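Local atomic coordinates of GH127 beta-L-arabinofuranoside (Geobacillus stearothermophilus, PDB entry 4QK0), a protein that probably hydrolyses terminal beta-L-arabinofuranosyl linkages to release L-arabinose. Residues Q21-Y26 with A363-T368; T294-V299 with D353-D358; A336-V341 with A418-S423. All blocks are in the same frame, centred on the assembly; numbering follows the deposited sequence.

Contact 1 (Q21-Y26 with A363-T368); sequences QFWKRY and ALYNGT
The indole of W23 meets the phenol of Y365 in two ways at once. Its six-membered ring turns an edge to the tyrosine face, the planes at 69° and the centroids 5.3 Å apart, with CZ2 of W23 lying over that face near the rim. On the pyrrole side, NE1 of W23 donates to OH of Y365 at 3.1 Å, almost dead straight at 177° and within the indole plane. This bond satisfies the buried N-H and limits rotation of the indole about its own bond. Farther along the same edge, CH2 of W23 comes within 3.4 Å of the L364 carbonyl O, also near the ring plane. F22 completes an aromatic cluster joining the start of helix 22-42 to the last part of helix 354-365 in the catalytic domain, where D20 accepts bonds from the backbone N-H of W23 and K24. With CG opposite the backbone N (chi1 -169°), the F22 ring extends toward Y365, lying nearly parallel to it but slid aside; CE2 of F22 and CD2 of Y365 are 3.8 Å apart. Beyond the rings, T368 OG1 donates to A363 O at 2.7 Å, tying T368 back to the residue five before it.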
ATOM      1  N   GLN A  21       9.386 -28.669  26.403  1.00 43.82           N
ATOM      2  CA  GLN A  21       9.382 -27.358  27.045  1.00 45.52           C
ATOM      3  C   GLN A  21       8.600 -26.383  26.189  1.00 41.20           C
ATOM      4  O   GLN A  21       7.718 -25.679  26.668  1.00 38.80           O
ATOM      5  CB  GLN A  21      10.805 -26.829  27.164  1.00 52.19           C
ATOM      6  CG  GLN A  21      11.680 -27.561  28.168  1.00 60.91           C
ATOM      7  CD  GLN A  21      11.056 -27.595  29.549  1.00 66.43           C
ATOM      8  OE1 GLN A  21      10.389 -28.564  29.886  1.00 75.69           O
ATOM      9  NE2 GLN A  21      11.244 -26.538  30.344  1.00 70.33           N
ATOM     10  N   PHE A  22       8.906 -26.387  24.903  1.00 35.65           N
ATOM     11  CA  PHE A  22       8.388 -25.402  23.999  1.00 32.98           C
ATOM     12  C   PHE A  22       6.859 -25.406  23.901  1.00 31.89           C
ATOM     13  O   PHE A  22       6.223 -24.394  24.217  1.00 25.63           O
ATOM     14  CB  PHE A  22       9.068 -25.598  22.617  1.00 33.98           C
ATOM     15  CG  PHE A  22       8.805 -24.491  21.659  1.00 32.22           C
ATOM     16  CD1 PHE A  22       9.544 -23.313  21.722  1.00 30.40           C
ATOM     17  CD2 PHE A  22       7.771 -24.588  20.741  1.00 29.12           C
ATOM     18  CE1 PHE A  22       9.282 -22.282  20.839  1.00 29.65           C
ATOM     19  CE2 PHE A  22       7.512 -23.554  19.864  1.00 29.02           C
ATOM     20  CZ  PHE A  22       8.262 -22.396  19.918  1.00 28.65           C
ATOM     21  N   TRP A  23       6.246 -26.516  23.452  1.00 28.60           N
ATOM     22  CA  TRP A  23       4.778 -26.547  23.326  1.00 28.20           C
ATOM     23  C   TRP A  23       4.062 -26.656  24.653  1.00 26.50           C
ATOM     24  O   TRP A  23       2.977 -26.118  24.825  1.00 27.82           O
ATOM     25  CB  TRP A  23       4.309 -27.623  22.372  1.00 28.98           C
ATOM     26  CG  TRP A  23       4.744 -27.328  21.004  1.00 29.55           C
ATOM     27  CD1 TRP A  23       5.732 -27.952  20.306  1.00 28.57           C
ATOM     28  CD2 TRP A  23       4.252 -26.293  20.165  1.00 26.46           C
ATOM     29  NE1 TRP A  23       5.878 -27.386  19.089  1.00 27.35           N
ATOM     30  CE2 TRP A  23       4.964 -26.375  18.957  1.00 25.41           C
ATOM     31  CE3 TRP A  23       3.278 -25.320  20.317  1.00 25.43           C
ATOM     32  CZ2 TRP A  23       4.756 -25.495  17.899  1.00 27.78           C
ATOM     33  CZ3 TRP A  23       3.050 -24.437  19.254  1.00 29.10           C
ATOM     34  CH2 TRP A  23       3.792 -24.524  18.067  1.00 25.85           C
ATOM     35  N   LYS A  24       4.699 -27.273  25.623  1.00 32.70           N
ATOM     36  CA  LYS A  24       4.073 -27.404  26.929  1.00 34.92           C
ATOM     37  C   LYS A  24       3.841 -26.050  27.546  1.00 30.92           C
ATOM     38  O   LYS A  24       2.745 -25.776  28.084  1.00 32.56           O
ATOM     39  CB  LYS A  24       4.930 -28.245  27.876  1.00 47.32           C
ATOM     40  CG  LYS A  24       4.145 -28.767  29.088  1.00 55.53           C
ATOM     41  CD  LYS A  24       4.986 -29.684  29.973  1.00 67.37           C
ATOM     42  CE  LYS A  24       5.966 -28.884  30.846  1.00 74.20           C
ATOM     43  NZ  LYS A  24       5.282 -28.131  31.949  1.00 80.67           N
ATOM     44  N   ARG A  25       4.833 -25.176  27.449  1.00 27.08           N
ATOM     45  CA  ARG A  25       4.657 -23.792  27.912  1.00 27.76           C
ATOM     46  C   ARG A  25       3.452 -23.106  27.239  1.00 26.46           C
ATOM     47  O   ARG A  25       2.641 -22.444  27.909  1.00 30.16           O
ATOM     48  CB  ARG A  25       5.954 -22.991  27.718  1.00 30.94           C
ATOM     49  CG  ARG A  25       6.030 -21.710  28.562  1.00 32.86           C
ATOM     50  CD  ARG A  25       7.078 -20.749  28.020  1.00 31.49           C
ATOM     51  NE  ARG A  25       6.666 -20.220  26.739  1.00 29.62           N
ATOM     52  CZ  ARG A  25       5.815 -19.216  26.570  1.00 30.39           C
ATOM     53  NH1 ARG A  25       5.240 -18.600  27.605  1.00 30.96           N
ATOM     54  NH2 ARG A  25       5.561 -18.787  25.337  1.00 30.96           N
ATOM     55  N   TYR A  26       3.271 -23.301  25.934  1.00 25.80           N
ATOM     56  CA  TYR A  26       2.142 -22.656  25.222  1.00 25.67           C
ATOM     57  C   TYR A  26       0.802 -23.209  25.650  1.00 24.99           C
ATOM     58  O   TYR A  26      -0.197 -22.477  25.812  1.00 24.26           O
ATOM     59  CB  TYR A  26       2.299 -22.799  23.697  1.00 26.37           C
ATOM     60  CG  TYR A  26       3.223 -21.771  23.044  1.00 25.49           C
ATOM     61  CD1 TYR A  26       2.826 -20.452  22.920  1.00 24.47           C
ATOM     62  CD2 TYR A  26       4.433 -22.128  22.508  1.00 26.34           C
ATOM     63  CE1 TYR A  26       3.637 -19.499  22.329  1.00 23.65           C
ATOM     64  CE2 TYR A  26       5.240 -21.186  21.883  1.00 31.18           C
ATOM     65  CZ  TYR A  26       4.806 -19.846  21.810  1.00 25.90           C
ATOM     66  OH  TYR A  26       5.588 -18.898  21.237  1.00 27.79           O
ATOM     67  N   ALA A 363       4.512 -22.923   9.454  1.00 22.67           N
ATOM     68  CA  ALA A 363       3.412 -22.175  10.040  1.00 25.77           C
ATOM     69  C   ALA A 363       3.347 -22.267  11.550  1.00 26.47           C
ATOM     70  O   ALA A 363       3.134 -21.252  12.263  1.00 28.43           O
ATOM     71  CB  ALA A 363       2.092 -22.567   9.451  1.00 23.42           C
ATOM     72  N   LEU A 364       3.628 -23.449  12.054  1.00 25.72           N
ATOM     73  CA  LEU A 364       3.562 -23.686  13.469  1.00 23.09           C
ATOM     74  C   LEU A 364       4.581 -22.934  14.293  1.00 24.33           C
ATOM     75  O   LEU A 364       4.266 -22.494  15.426  1.00 21.98           O
ATOM     76  CB  LEU A 364       3.711 -25.185  13.774  1.00 25.65           C
ATOM     77  CG  LEU A 364       2.464 -26.059  13.604  1.00 24.99           C
ATOM     78  CD1 LEU A 364       2.874 -27.529  13.831  1.00 29.94           C
ATOM     79  CD2 LEU A 364       1.352 -25.703  14.579  1.00 25.09           C
ATOM     80  N   TYR A 365       5.799 -22.834  13.797  1.00 22.05           N
ATOM     81  CA  TYR A 365       6.880 -22.233  14.558  1.00 25.30           C
ATOM     82  C   TYR A 365       7.113 -20.746  14.180  1.00 25.17           C
ATOM     83  O   TYR A 365       8.095 -20.117  14.665  1.00 22.65           O
ATOM     84  CB  TYR A 365       8.204 -23.035  14.422  1.00 29.01           C
ATOM     85  CG  TYR A 365       8.191 -24.408  15.119  1.00 29.21           C
ATOM     86  CD1 TYR A 365       7.660 -25.504  14.486  1.00 32.10           C
ATOM     87  CD2 TYR A 365       8.632 -24.567  16.421  1.00 30.01           C
ATOM     88  CE1 TYR A 365       7.623 -26.745  15.101  1.00 34.58           C
ATOM     89  CE2 TYR A 365       8.607 -25.803  17.055  1.00 31.91           C
ATOM     90  CZ  TYR A 365       8.088 -26.896  16.386  1.00 37.04           C
ATOM     91  OH  TYR A 365       8.009 -28.158  16.951  1.00 35.45           O
ATOM     92  N   ASN A 366       6.243 -20.186  13.344  1.00 22.88           N
ATOM     93  CA  ASN A 366       6.449 -18.813  12.839  1.00 23.00           C
ATOM     94  C   ASN A 366       5.175 -18.058  12.792  1.00 22.17           C
ATOM     95  O   ASN A 366       4.783 -17.485  13.786  1.00 28.52           O
ATOM     96  CB  ASN A 366       7.150 -18.836  11.502  1.00 22.96           C
ATOM     97  CG  ASN A 366       8.532 -19.490  11.599  1.00 23.91           C
ATOM     98  OD1 ASN A 366       9.512 -18.853  12.004  1.00 26.59           O
ATOM     99  ND2 ASN A 366       8.632 -20.755  11.175  1.00 24.14           N
ATOM    100  N   GLY A 367       4.432 -18.128  11.721  1.00 22.11           N
ATOM    101  CA  GLY A 367       3.282 -17.246  11.548  1.00 20.89           C
ATOM    102  C   GLY A 367       1.991 -17.526  12.264  1.00 21.65           C
ATOM    103  O   GLY A 367       0.983 -16.825  12.013  1.00 19.34           O
ATOM    104  N   THR A 368       1.948 -18.588  13.063  1.00 21.32           N
ATOM    105  CA  THR A 368       0.763 -18.846  13.887  1.00 21.59           C
ATOM    106  C   THR A 368       1.063 -18.234  15.257  1.00 22.59           C
ATOM    107  O   THR A 368       0.358 -17.364  15.695  1.00 24.04           O
ATOM    108  CB  THR A 368       0.426 -20.354  14.089  1.00 20.32           C
ATOM    109  OG1 THR A 368       1.605 -21.046  14.530  1.00 21.81           O
ATOM    110  CG2 THR A 368      -0.072 -20.969  12.805  1.00 21.30           C
TER

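Contact 2 (T294-V299 with D353-D358); sequences TLWENV and DGKYAD
K355 reaches across to helix 286-302 and ends on E297. Its chain leaves CB with CG in the crowded position between the backbone N and carbonyl carbon (chi1 80°), which brings CG alongside the indole of W296, 4.1 Å from NE1. CD and CE then run on toward the glutamate, CE lying 3.9 Å from OE2 of E297. After a bend at the last torsion, NZ forms a salt bridge with OE2 of E297 at 2.8 Å, approaching from above the carboxylate plane. The same oxygen also pairs with K301, so two lysines share this charge. Deeper in, Y356 turns its edge to one face of W296 in a T-shaped pair, with planes at 85° and CD1 of Y356 3.4 Å from CE2 of W296. OH of Y356 is hydrogen-bonded to OE1 of E351, while W296 also packs edge-to-face with W343. A leucine in place of W296 would probably leave the Y356 edge without its aromatic face and open a gap beside the K355 methylenes. D353 is the N-cap of helix 354-365, its OD1 taking the K355 N-H at 2.9 Å. The axes of the two short segments pass 12.3 Å apart at 45°, spaced by the aromatic pair with the salt bridge at its edge; this is consistent with helix packing in the (alpha/alpha)6 barrel of the six-hairpin clan.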
ATOM      1  N   THR A 294      -2.535 -28.978  -7.297  1.00 26.10           N
ATOM      2  CA  THR A 294      -2.269 -27.818  -8.111  1.00 28.00           C
ATOM      3  C   THR A 294      -2.411 -26.567  -7.228  1.00 27.53           C
ATOM      4  O   THR A 294      -1.585 -25.686  -7.293  1.00 24.48           O
ATOM      5  CB  THR A 294      -3.263 -27.764  -9.274  1.00 28.19           C
ATOM      6  OG1 THR A 294      -2.986 -28.881 -10.118  1.00 32.86           O
ATOM      7  CG2 THR A 294      -3.132 -26.493 -10.097  1.00 29.10           C
ATOM      8  N   LEU A 295      -3.426 -26.552  -6.378  1.00 22.20           N
ATOM      9  CA  LEU A 295      -3.627 -25.428  -5.493  1.00 22.26           C
ATOM     10  C   LEU A 295      -2.564 -25.360  -4.420  1.00 23.62           C
ATOM     11  O   LEU A 295      -2.092 -24.282  -4.109  1.00 25.21           O
ATOM     12  CB  LEU A 295      -5.007 -25.459  -4.894  1.00 22.68           C
ATOM     13  CG  LEU A 295      -6.085 -25.133  -5.939  1.00 20.84           C
ATOM     14  CD1 LEU A 295      -7.436 -25.656  -5.514  1.00 22.66           C
ATOM     15  CD2 LEU A 295      -6.197 -23.644  -6.161  1.00 23.65           C
ATOM     16  N   TRP A 296      -2.145 -26.511  -3.902  1.00 22.78           N
ATOM     17  CA  TRP A 296      -1.071 -26.571  -2.952  1.00 22.60           C
ATOM     18  C   TRP A 296       0.193 -25.961  -3.487  1.00 23.87           C
ATOM     19  O   TRP A 296       0.889 -25.220  -2.791  1.00 25.56           O
ATOM     20  CB  TRP A 296      -0.755 -28.022  -2.581  1.00 20.64           C
ATOM     21  CG  TRP A 296       0.462 -28.129  -1.763  1.00 18.36           C
ATOM     22  CD1 TRP A 296       1.694 -28.434  -2.170  1.00 18.04           C
ATOM     23  CD2 TRP A 296       0.548 -27.867  -0.376  1.00 19.21           C
ATOM     24  NE1 TRP A 296       2.561 -28.392  -1.123  1.00 19.64           N
ATOM     25  CE2 TRP A 296       1.871 -28.053  -0.006  1.00 19.43           C
ATOM     26  CE3 TRP A 296      -0.388 -27.538   0.588  1.00 19.92           C
ATOM     27  CZ2 TRP A 296       2.302 -27.928   1.272  1.00 23.97           C
ATOM     28  CZ3 TRP A 296       0.010 -27.375   1.849  1.00 22.27           C
ATOM     29  CH2 TRP A 296       1.371 -27.559   2.204  1.00 24.65           C
ATOM     30  N   GLU A 297       0.576 -26.372  -4.667  1.00 23.29           N
ATOM     31  CA  GLU A 297       1.765 -25.826  -5.301  1.00 26.54           C
ATOM     32  C   GLU A 297       1.621 -24.317  -5.522  1.00 25.90           C
ATOM     33  O   GLU A 297       2.565 -23.583  -5.311  1.00 26.05           O
ATOM     34  CB  GLU A 297       2.019 -26.519  -6.647  1.00 30.88           C
ATOM     35  CG  GLU A 297       2.433 -27.996  -6.461  1.00 40.27           C
ATOM     36  CD  GLU A 297       3.832 -28.174  -5.849  1.00 46.37           C
ATOM     37  OE1 GLU A 297       4.817 -27.733  -6.501  1.00 59.50           O
ATOM     38  OE2 GLU A 297       3.980 -28.729  -4.720  1.00 51.26           O
ATOM     39  N   ASN A 298       0.441 -23.855  -5.946  1.00 24.15           N
ATOM     40  CA  ASN A 298       0.279 -22.456  -6.177  1.00 23.88           C
ATOM     41  C   ASN A 298       0.422 -21.664  -4.852  1.00 25.79           C
ATOM     42  O   ASN A 298       1.120 -20.646  -4.794  1.00 24.73           O
ATOM     43  CB  ASN A 298      -1.040 -22.151  -6.791  1.00 22.91           C
ATOM     44  CG  ASN A 298      -1.163 -20.661  -7.156  1.00 25.31           C
ATOM     45  OD1 ASN A 298      -1.996 -19.925  -6.621  1.00 23.08           O
ATOM     46  ND2 ASN A 298      -0.364 -20.239  -8.135  1.00 23.04           N
ATOM     47  N   VAL A 299      -0.246 -22.116  -3.793  1.00 22.38           N
ATOM     48  CA  VAL A 299      -0.207 -21.383  -2.521  1.00 22.08           C
ATOM     49  C   VAL A 299       1.219 -21.386  -1.970  1.00 23.74           C
ATOM     50  O   VAL A 299       1.745 -20.334  -1.647  1.00 23.87           O
ATOM     51  CB  VAL A 299      -1.152 -21.985  -1.473  1.00 19.48           C
ATOM     52  CG1 VAL A 299      -0.875 -21.387  -0.131  1.00 22.26           C
ATOM     53  CG2 VAL A 299      -2.563 -21.723  -1.860  1.00 19.42           C
ATOM     54  N   ASP A 353       4.041 -36.838   1.842  1.00 27.94           N
ATOM     55  CA  ASP A 353       5.137 -36.053   1.301  1.00 27.60           C
ATOM     56  C   ASP A 353       5.613 -35.071   2.388  1.00 28.06           C
ATOM     57  O   ASP A 353       4.842 -34.237   2.905  1.00 27.13           O
ATOM     58  CB  ASP A 353       4.657 -35.335   0.047  1.00 30.33           C
ATOM     59  CG  ASP A 353       5.761 -34.664  -0.703  1.00 32.85           C
ATOM     60  OD1 ASP A 353       6.775 -34.169  -0.095  1.00 30.22           O
ATOM     61  OD2 ASP A 353       5.615 -34.625  -1.929  1.00 39.81           O
ATOM     62  N   GLY A 354       6.869 -35.201   2.745  1.00 24.47           N
ATOM     63  CA  GLY A 354       7.512 -34.322   3.692  1.00 28.58           C
ATOM     64  C   GLY A 354       7.296 -32.826   3.406  1.00 30.11           C
ATOM     65  O   GLY A 354       7.241 -32.044   4.338  1.00 28.33           O
ATOM     66  N   LYS A 355       7.108 -32.433   2.151  1.00 31.19           N
ATOM     67  CA  LYS A 355       6.898 -31.003   1.849  1.00 34.05           C
ATOM     68  C   LYS A 355       5.649 -30.447   2.500  1.00 32.56           C
ATOM     69  O   LYS A 355       5.609 -29.287   2.825  1.00 36.49           O
ATOM     70  CB  LYS A 355       6.913 -30.736   0.357  1.00 39.37           C
ATOM     71  CG  LYS A 355       5.601 -31.069  -0.361  1.00 45.71           C
ATOM     72  CD  LYS A 355       5.773 -31.237  -1.905  1.00 49.09           C
ATOM     73  CE  LYS A 355       4.565 -31.905  -2.548  1.00 44.60           C
ATOM     74  NZ  LYS A 355       4.159 -31.356  -3.838  1.00 43.96           N
ATOM     75  N   TYR A 356       4.661 -31.290   2.773  1.00 31.54           N
ATOM     76  CA  TYR A 356       3.449 -30.876   3.454  1.00 29.21           C
ATOM     77  C   TYR A 356       3.745 -30.599   4.907  1.00 32.83           C
ATOM     78  O   TYR A 356       3.260 -29.614   5.508  1.00 26.61           O
ATOM     79  CB  TYR A 356       2.312 -31.924   3.348  1.00 29.62           C
ATOM     80  CG  TYR A 356       1.937 -32.294   1.901  1.00 32.50           C
ATOM     81  CD1 TYR A 356       1.838 -31.322   0.921  1.00 35.48           C
ATOM     82  CD2 TYR A 356       1.646 -33.590   1.532  1.00 32.37           C
ATOM     83  CE1 TYR A 356       1.498 -31.638  -0.378  1.00 34.97           C
ATOM     84  CE2 TYR A 356       1.312 -33.918   0.221  1.00 31.71           C
ATOM     85  CZ  TYR A 356       1.263 -32.950  -0.727  1.00 32.74           C
ATOM     86  OH  TYR A 356       0.905 -33.246  -2.012  1.00 33.47           O
ATOM     87  N   ALA A 357       4.505 -31.495   5.510  1.00 30.84           N
ATOM     88  CA  ALA A 357       4.794 -31.343   6.909  1.00 32.71           C
ATOM     89  C   ALA A 357       5.798 -30.207   7.113  1.00 29.53           C
ATOM     90  O   ALA A 357       5.829 -29.614   8.170  1.00 31.41           O
ATOM     91  CB  ALA A 357       5.294 -32.661   7.513  1.00 29.96           C
ATOM     92  N   ASP A 358       6.619 -29.946   6.114  1.00 26.55           N
ATOM     93  CA  ASP A 358       7.585 -28.853   6.128  1.00 28.83           C
ATOM     94  C   ASP A 358       6.849 -27.537   6.244  1.00 23.47           C
ATOM     95  O   ASP A 358       7.183 -26.730   7.119  1.00 21.84           O
ATOM     96  CB  ASP A 358       8.473 -28.853   4.893  1.00 28.15           C
ATOM     97  CG  ASP A 358       9.516 -29.974   4.919  1.00 31.21           C
ATOM     98  OD1 ASP A 358       9.816 -30.591   6.010  1.00 32.10           O
ATOM     99  OD2 ASP A 358      10.085 -30.212   3.830  1.00 25.76           O
TER

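Contact 3 (A336-V341 with A418-S423); sequences ASIALV and ARLIAS
No ring or amide takes part where L420 meets I338 and V341, so there are no stacked faces or edges here. The flat group closest by is the guanidinium of R419, which makes no contact with segment 336-341; its NH1 forms a salt bridge with E84, and its side chain rests on Y271 of helix 266-283. The contact itself is carried by methyl and methylene groups. In L420 of helix 413-422, CG lies opposite the backbone N (chi1 176°), which sends the forked end toward helix 334-350, where its two methyls are shared between residues three apart. CD2 of L420 lies 4.1 Å from CG1 of I338, the two side chains lying alongside one another and pointing opposite ways. CD1 of L420 lies 4.0 Å from CG1 of V341, which approaches at a slant. The backbones come close, with the CA atoms of I338 and L420 separated by 7.1 Å. Helix 22-42 packs on I421 and helix 76-92 on A418 and A422, burying helix 413-422 among the helices of the catalytic domain. With no hydrogen bond or ion pair between the two segments, their attachment rests on dispersion and exclusion of water, and their relative placement depends on the fit of branched aliphatic side chains.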
ATOM      1  N   ALA A 336      -5.397 -17.476   9.041  1.00 25.87           N
ATOM      2  CA  ALA A 336      -5.081 -18.083   7.757  1.00 24.94           C
ATOM      3  C   ALA A 336      -3.924 -19.031   7.923  1.00 23.89           C
ATOM      4  O   ALA A 336      -3.860 -20.032   7.231  1.00 25.81           O
ATOM      5  CB  ALA A 336      -4.739 -17.038   6.716  1.00 23.73           C
ATOM      6  N   SER A 337      -2.986 -18.690   8.799  1.00 25.00           N
ATOM      7  CA  SER A 337      -1.843 -19.540   9.023  1.00 25.37           C
ATOM      8  C   SER A 337      -2.259 -20.808   9.811  1.00 26.56           C
ATOM      9  O   SER A 337      -1.776 -21.904   9.517  1.00 24.32           O
ATOM     10  CB  SER A 337      -0.734 -18.797   9.735  1.00 28.56           C
ATOM     11  OG  SER A 337      -0.008 -18.044   8.789  1.00 30.44           O
ATOM     12  N   ILE A 338      -3.200 -20.653  10.746  1.00 23.53           N
ATOM     13  CA  ILE A 338      -3.806 -21.769  11.412  1.00 21.37           C
ATOM     14  C   ILE A 338      -4.498 -22.630  10.373  1.00 24.68           C
ATOM     15  O   ILE A 338      -4.383 -23.859  10.367  1.00 25.92           O
ATOM     16  CB  ILE A 338      -4.804 -21.274  12.464  1.00 23.43           C
ATOM     17  CG1 ILE A 338      -4.080 -20.540  13.593  1.00 24.32           C
ATOM     18  CG2 ILE A 338      -5.647 -22.414  12.993  1.00 23.76           C
ATOM     19  CD1 ILE A 338      -5.043 -19.834  14.539  1.00 25.05           C
ATOM     20  N   ALA A 339      -5.263 -22.008   9.477  1.00 25.62           N
ATOM     21  CA  ALA A 339      -5.983 -22.789   8.450  1.00 25.10           C
ATOM     22  C   ALA A 339      -5.001 -23.543   7.538  1.00 25.15           C
ATOM     23  O   ALA A 339      -5.285 -24.649   7.084  1.00 24.29           O
ATOM     24  CB  ALA A 339      -6.838 -21.890   7.607  1.00 23.74           C
ATOM     25  N   LEU A 340      -3.832 -22.964   7.298  1.00 24.65           N
ATOM     26  CA  LEU A 340      -2.850 -23.666   6.493  1.00 24.16           C
ATOM     27  C   LEU A 340      -2.402 -24.931   7.217  1.00 25.30           C
ATOM     28  O   LEU A 340      -2.209 -25.975   6.620  1.00 22.62           O
ATOM     29  CB  LEU A 340      -1.692 -22.771   6.191  1.00 23.36           C
ATOM     30  CG  LEU A 340      -0.477 -23.284   5.434  1.00 25.24           C
ATOM     31  CD1 LEU A 340      -0.878 -23.861   4.080  1.00 26.75           C
ATOM     32  CD2 LEU A 340       0.518 -22.154   5.256  1.00 25.04           C
ATOM     33  N   VAL A 341      -2.234 -24.841   8.514  1.00 29.19           N
ATOM     34  CA  VAL A 341      -1.866 -26.024   9.268  1.00 30.10           C
ATOM     35  C   VAL A 341      -2.929 -27.140   9.089  1.00 27.98           C
ATOM     36  O   VAL A 341      -2.572 -28.300   8.860  1.00 27.27           O
ATOM     37  CB  VAL A 341      -1.694 -25.711  10.746  1.00 33.14           C
ATOM     38  CG1 VAL A 341      -1.481 -27.005  11.555  1.00 31.72           C
ATOM     39  CG2 VAL A 341      -0.499 -24.773  10.944  1.00 30.06           C
ATOM     40  N   ALA A 418      -5.912 -20.810  20.443  1.00 27.90           N
ATOM     41  CA  ALA A 418      -6.098 -21.766  21.526  1.00 27.78           C
ATOM     42  C   ALA A 418      -6.426 -23.165  21.005  1.00 27.46           C
ATOM     43  O   ALA A 418      -5.872 -24.130  21.509  1.00 29.02           O
ATOM     44  CB  ALA A 418      -7.214 -21.316  22.441  1.00 26.94           C
ATOM     45  N   ARG A 419      -7.364 -23.285  20.056  1.00 26.86           N
ATOM     46  CA  ARG A 419      -7.775 -24.627  19.619  1.00 28.20           C
ATOM     47  C   ARG A 419      -6.662 -25.330  18.899  1.00 27.42           C
ATOM     48  O   ARG A 419      -6.506 -26.530  19.083  1.00 31.02           O
ATOM     49  CB  ARG A 419      -9.065 -24.640  18.826  1.00 26.70           C
ATOM     50  CG  ARG A 419      -9.026 -24.001  17.464  1.00 29.98           C
ATOM     51  CD  ARG A 419     -10.412 -24.085  16.845  1.00 32.92           C
ATOM     52  NE  ARG A 419     -10.431 -23.513  15.516  1.00 31.67           N
ATOM     53  CZ  ARG A 419     -11.069 -24.015  14.471  1.00 34.04           C
ATOM     54  NH1 ARG A 419     -11.755 -25.159  14.557  1.00 33.68           N
ATOM     55  NH2 ARG A 419     -11.006 -23.373  13.306  1.00 34.58           N
ATOM     56  N   LEU A 420      -5.827 -24.603  18.164  1.00 25.45           N
ATOM     57  CA  LEU A 420      -4.666 -25.238  17.560  1.00 25.19           C
ATOM     58  C   LEU A 420      -3.588 -25.675  18.568  1.00 28.34           C
ATOM     59  O   LEU A 420      -3.082 -26.836  18.556  1.00 30.18           O
ATOM     60  CB  LEU A 420      -4.028 -24.318  16.531  1.00 24.64           C
ATOM     61  CG  LEU A 420      -2.739 -24.851  15.912  1.00 25.01           C
ATOM     62  CD1 LEU A 420      -3.020 -26.148  15.167  1.00 27.30           C
ATOM     63  CD2 LEU A 420      -2.160 -23.852  14.940  1.00 27.49           C
ATOM     64  N   ILE A 421      -3.192 -24.748  19.436  1.00 27.83           N
ATOM     65  CA  ILE A 421      -2.116 -25.012  20.374  1.00 26.08           C
ATOM     66  C   ILE A 421      -2.524 -26.162  21.260  1.00 27.31           C
ATOM     67  O   ILE A 421      -1.717 -27.041  21.566  1.00 26.26           O
ATOM     68  CB  ILE A 421      -1.822 -23.749  21.224  1.00 27.56           C
ATOM     69  CG1 ILE A 421      -1.008 -22.737  20.395  1.00 29.77           C
ATOM     70  CG2 ILE A 421      -1.038 -24.094  22.470  1.00 26.86           C
ATOM     71  CD1 ILE A 421      -0.876 -21.388  21.046  1.00 31.76           C
ATOM     72  N   ALA A 422      -3.776 -26.138  21.715  1.00 27.90           N
ATOM     73  CA  ALA A 422      -4.252 -27.164  22.658  1.00 29.32           C
ATOM     74  C   ALA A 422      -4.285 -28.554  22.020  1.00 30.45           C
ATOM     75  O   ALA A 422      -4.197 -29.553  22.721  1.00 28.10           O
ATOM     76  CB  ALA A 422      -5.625 -26.814  23.215  1.00 28.13           C
ATOM     77  N   SER A 423      -4.389 -28.604  20.695  1.00 30.44           N
ATOM     78  CA  SER A 423      -4.439 -29.867  19.995  1.00 29.76           C
ATOM     79  C   SER A 423      -3.129 -30.200  19.314  1.00 29.54           C
ATOM     80  O   SER A 423      -3.110 -31.024  18.422  1.00 28.70           O
ATOM     81  CB  SER A 423      -5.591 -29.840  18.962  1.00 29.57           C
ATOM     82  OG  SER A 423      -5.383 -28.846  17.985  1.00 29.45           O
TER

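Overall arrangement
Helix 354-365 serves contacts 1 and 2, whose centres lie 21 Å apart, and helix 334-350 of contact 3 precedes it in the chain. Contact 3 sits about 10 Å from contact 1 and 17 Å from contact 2, centre to centre, and touches both: CB of A363 is 3.7 Å from CG2 of V341, and CZ3 of W296 is 4.3 Å from CD1 of L340. L364 also packs on L420. Contact 3 thus links contacts 1 and 2, which do not touch each other (nearest atoms about 5 Å). C335, next to A336 in helix 334-350, and C412, just ahead of helix 413-422, form a disulfide in another structure of this protein but not here.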